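Local atomic coordinates of aspartate-semialdehyde dehydrogenase (Candida albicans, PDB entry 3HSK), a protein that catalyses the NADPH-dependent reductive dephosphorylation of 4-phospho-L-aspartate to L-aspartate semialdehyde, the second step towards methionine, threonine and isoleucine. Residues A[190-195]-A[277-282]. Sequence-based numbering, arbitrary orientation.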
ATOM      1  N   PRO A 190       0.887   9.546 -23.825  1.00 43.31           N
ATOM      2  CA  PRO A 190       0.274   8.373 -23.191  1.00 43.21           C
ATOM      3  C   PRO A 190       1.143   7.645 -22.159  1.00 43.03           C
ATOM      4  O   PRO A 190       2.376   7.606 -22.275  1.00 43.24           O
ATOM      5  CB  PRO A 190      -0.046   7.439 -24.374  1.00 43.29           C
ATOM      6  CG  PRO A 190       0.645   8.023 -25.569  1.00 43.60           C
ATOM      7  CD  PRO A 190       0.823   9.479 -25.298  1.00 43.51           C
ATOM      8  N   ILE A 191       0.474   7.086 -21.155  1.00 42.46           N
ATOM      9  CA  ILE A 191       1.091   6.233 -20.152  1.00 41.84           C
ATOM     10  C   ILE A 191       0.734   4.794 -20.507  1.00 41.44           C
ATOM     11  O   ILE A 191      -0.446   4.451 -20.617  1.00 41.55           O
ATOM     12  CB  ILE A 191       0.602   6.618 -18.726  1.00 41.99           C
ATOM     13  CG1 ILE A 191       1.304   7.901 -18.261  1.00 42.07           C
ATOM     14  CG2 ILE A 191       0.810   5.473 -17.722  1.00 41.93           C
ATOM     15  CD1 ILE A 191       0.629   8.599 -17.097  1.00 42.34           C
ATOM     16  N   ASP A 192       1.751   3.963 -20.710  1.00 40.75           N
ATOM     17  CA  ASP A 192       1.534   2.585 -21.128  1.00 40.43           C
ATOM     18  C   ASP A 192       1.600   1.579 -19.974  1.00 40.04           C
ATOM     19  O   ASP A 192       1.229   0.423 -20.143  1.00 39.69           O
ATOM     20  CB  ASP A 192       2.500   2.193 -22.259  1.00 40.64           C
ATOM     21  CG  ASP A 192       3.964   2.200 -21.829  1.00 41.85           C
ATOM     22  OD1 ASP A 192       4.300   2.762 -20.760  1.00 42.55           O
ATOM     23  OD2 ASP A 192       4.788   1.632 -22.581  1.00 44.07           O
ATOM     24  N   ALA A 193       2.079   2.026 -18.811  1.00 39.61           N
ATOM     25  CA  ALA A 193       2.192   1.155 -17.636  1.00 39.17           C
ATOM     26  C   ALA A 193       1.842   1.903 -16.356  1.00 38.95           C
ATOM     27  O   ALA A 193       2.328   3.014 -16.125  1.00 38.77           O
ATOM     28  CB  ALA A 193       3.583   0.555 -17.547  1.00 39.16           C
ATOM     29  N   LEU A 194       0.999   1.282 -15.527  1.00 38.53           N
ATOM     30  CA  LEU A 194       0.464   1.925 -14.331  1.00 38.14           C
ATOM     31  C   LEU A 194       0.172   0.932 -13.200  1.00 37.72           C
ATOM     32  O   LEU A 194      -0.575  -0.033 -13.389  1.00 37.42           O
ATOM     33  CB  LEU A 194      -0.808   2.707 -14.702  1.00 38.48           C
ATOM     34  CG  LEU A 194      -1.630   3.440 -13.636  1.00 39.04           C
ATOM     35  CD1 LEU A 194      -0.851   4.592 -13.004  1.00 38.70           C
ATOM     36  CD2 LEU A 194      -2.935   3.938 -14.248  1.00 38.35           C
ATOM     37  N   THR A 195       0.771   1.170 -12.032  1.00 37.20           N
ATOM     38  CA  THR A 195       0.433   0.405 -10.822  1.00 36.66           C
ATOM     39  C   THR A 195      -0.131   1.323  -9.754  1.00 36.36           C
ATOM     40  O   THR A 195       0.135   2.531  -9.754  1.00 36.21           O
ATOM     41  CB  THR A 195       1.637  -0.335 -10.178  1.00 36.98           C
ATOM     42  OG1 THR A 195       2.364   0.571  -9.333  1.00 36.62           O
ATOM     43  CG2 THR A 195       2.557  -0.961 -11.220  1.00 36.09           C
ATOM     44  N   SER A 277       2.704   4.012  -9.411  1.00 36.48           N
ATOM     45  CA  SER A 277       3.882   3.916 -10.260  1.00 36.94           C
ATOM     46  C   SER A 277       3.404   4.134 -11.692  1.00 36.92           C
ATOM     47  O   SER A 277       2.310   3.675 -12.052  1.00 36.76           O
ATOM     48  CB  SER A 277       4.483   2.520 -10.136  1.00 37.03           C
ATOM     49  OG  SER A 277       5.881   2.550 -10.281  1.00 39.03           O
ATOM     50  N   LEU A 278       4.209   4.827 -12.503  1.00 36.70           N
ATOM     51  CA  LEU A 278       3.855   5.074 -13.908  1.00 36.88           C
ATOM     52  C   LEU A 278       5.055   5.122 -14.877  1.00 37.22           C
ATOM     53  O   LEU A 278       6.175   5.489 -14.493  1.00 37.02           O
ATOM     54  CB  LEU A 278       3.009   6.348 -14.038  1.00 36.60           C
ATOM     55  CG  LEU A 278       3.672   7.704 -13.768  1.00 36.56           C
ATOM     56  CD1 LEU A 278       4.318   8.275 -15.034  1.00 35.71           C
ATOM     57  CD2 LEU A 278       2.648   8.668 -13.218  1.00 36.18           C
ATOM     58  N   ARG A 279       4.792   4.748 -16.129  1.00 37.41           N
ATOM     59  CA  ARG A 279       5.761   4.833 -17.222  1.00 37.72           C
ATOM     60  C   ARG A 279       5.118   5.486 -18.443  1.00 37.79           C
ATOM     61  O   ARG A 279       3.980   5.164 -18.791  1.00 37.56           O
ATOM     62  CB  ARG A 279       6.258   3.442 -17.608  1.00 37.77           C
ATOM     63  CG  ARG A 279       7.313   3.446 -18.705  1.00 38.36           C
ATOM     64  CD  ARG A 279       7.776   2.051 -19.027  1.00 39.58           C
ATOM     65  NE  ARG A 279       6.724   1.260 -19.661  1.00 42.54           N
ATOM     66  CZ  ARG A 279       6.725  -0.071 -19.716  1.00 44.35           C
ATOM     67  NH1 ARG A 279       7.719  -0.764 -19.162  1.00 44.78           N
ATOM     68  NH2 ARG A 279       5.730  -0.712 -20.316  1.00 44.87           N
ATOM     69  N   PHE A 280       5.852   6.393 -19.086  1.00 37.80           N
ATOM     70  CA  PHE A 280       5.411   6.996 -20.348  1.00 37.97           C
ATOM     71  C   PHE A 280       5.774   6.136 -21.556  1.00 38.76           C
ATOM     72  O   PHE A 280       6.823   5.486 -21.579  1.00 38.70           O
ATOM     73  CB  PHE A 280       5.977   8.411 -20.510  1.00 37.24           C
ATOM     74  CG  PHE A 280       5.438   9.401 -19.510  1.00 35.98           C
ATOM     75  CD1 PHE A 280       6.219   9.820 -18.437  1.00 34.27           C
ATOM     76  CD2 PHE A 280       4.143   9.911 -19.637  1.00 34.40           C
ATOM     77  CE1 PHE A 280       5.729  10.737 -17.512  1.00 33.49           C
ATOM     78  CE2 PHE A 280       3.643  10.826 -18.718  1.00 32.69           C
ATOM     79  CZ  PHE A 280       4.438  11.240 -17.652  1.00 33.82           C
ATOM     80  N   ALA A 281       4.887   6.133 -22.554  1.00 39.78           N
ATOM     81  CA  ALA A 281       5.125   5.433 -23.824  1.00 40.63           C
ATOM     82  C   ALA A 281       6.240   6.105 -24.638  1.00 41.34           C
ATOM     83  O   ALA A 281       7.049   5.423 -25.279  1.00 41.37           O
ATOM     84  CB  ALA A 281       3.839   5.358 -24.641  1.00 40.11           C
ATOM     85  N   ASN A 282       6.276   7.438 -24.594  1.00 42.07           N
ATOM     86  CA  ASN A 282       7.251   8.219 -25.355  1.00 43.24           C
ATOM     87  C   ASN A 282       8.511   8.477 -24.550  1.00 43.56           C
ATOM     88  O   ASN A 282       8.438   8.845 -23.377  1.00 43.95           O
ATOM     89  CB  ASN A 282       6.655   9.559 -25.807  1.00 43.36           C
ATOM     90  CG  ASN A 282       5.395   9.393 -26.640  1.00 44.73           C
ATOM     91  OD1 ASN A 282       5.230   8.406 -27.363  1.00 45.56           O
ATOM     92  ND2 ASN A 282       4.495  10.366 -26.539  1.00 45.49           N
TER
HETATM   93  O   HOH W   1       4.405   9.363 -23.365  1.00 40.00           O
HETATM   94  O   HOH W   2       7.364   2.530 -22.486  1.00 48.16           O
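T195 and S277 pair through two backbone bonds, T195 N to S277 O (2.9 Å) and S277 N to T195 O (3.0 Å). The next rung is R279 N to A193 O (3.0 Å). On the buried face that carries L194 and L278, L194 CD1 lies 3.4 Å from S277 O. The I191 and F280 side chains diverge, yet with CG1 turned beside its own backbone N (chi1 -76°) I191 brings that branch obliquely to the F280 ring at CD2 (3.7 Å). Helix 172-188 covers these apolar groups, with V185 on I191, L181 on L194 and L184 on L278. The strands are antiparallel neighbours in the mixed sheet of the dimerisation domain, and a beta bulge at D192 shifts their register by one between I191 and A193. There the D192 carboxylate meets the edge of the R279 guanidinium, the planes 58° apart, in a salt bridge: OD1, in the guanidinium plane, takes a nearly straight bond from NE (3.1 Å, 175°), which approaches on the syn side, tilted out of the carboxylate plane; the NH2 to OD2 bond is weak. A193 CB sits over one guanidinium face, while L348 of the second subunit packs on A193 and T195. The outer end is looser and more exposed: beyond F280, A281 N reaches P190 O, and P190 CG and A281 CB merely graze. Water 1 joins P190 O to N282 N, and water 2 links D192 OD2 with F280 O.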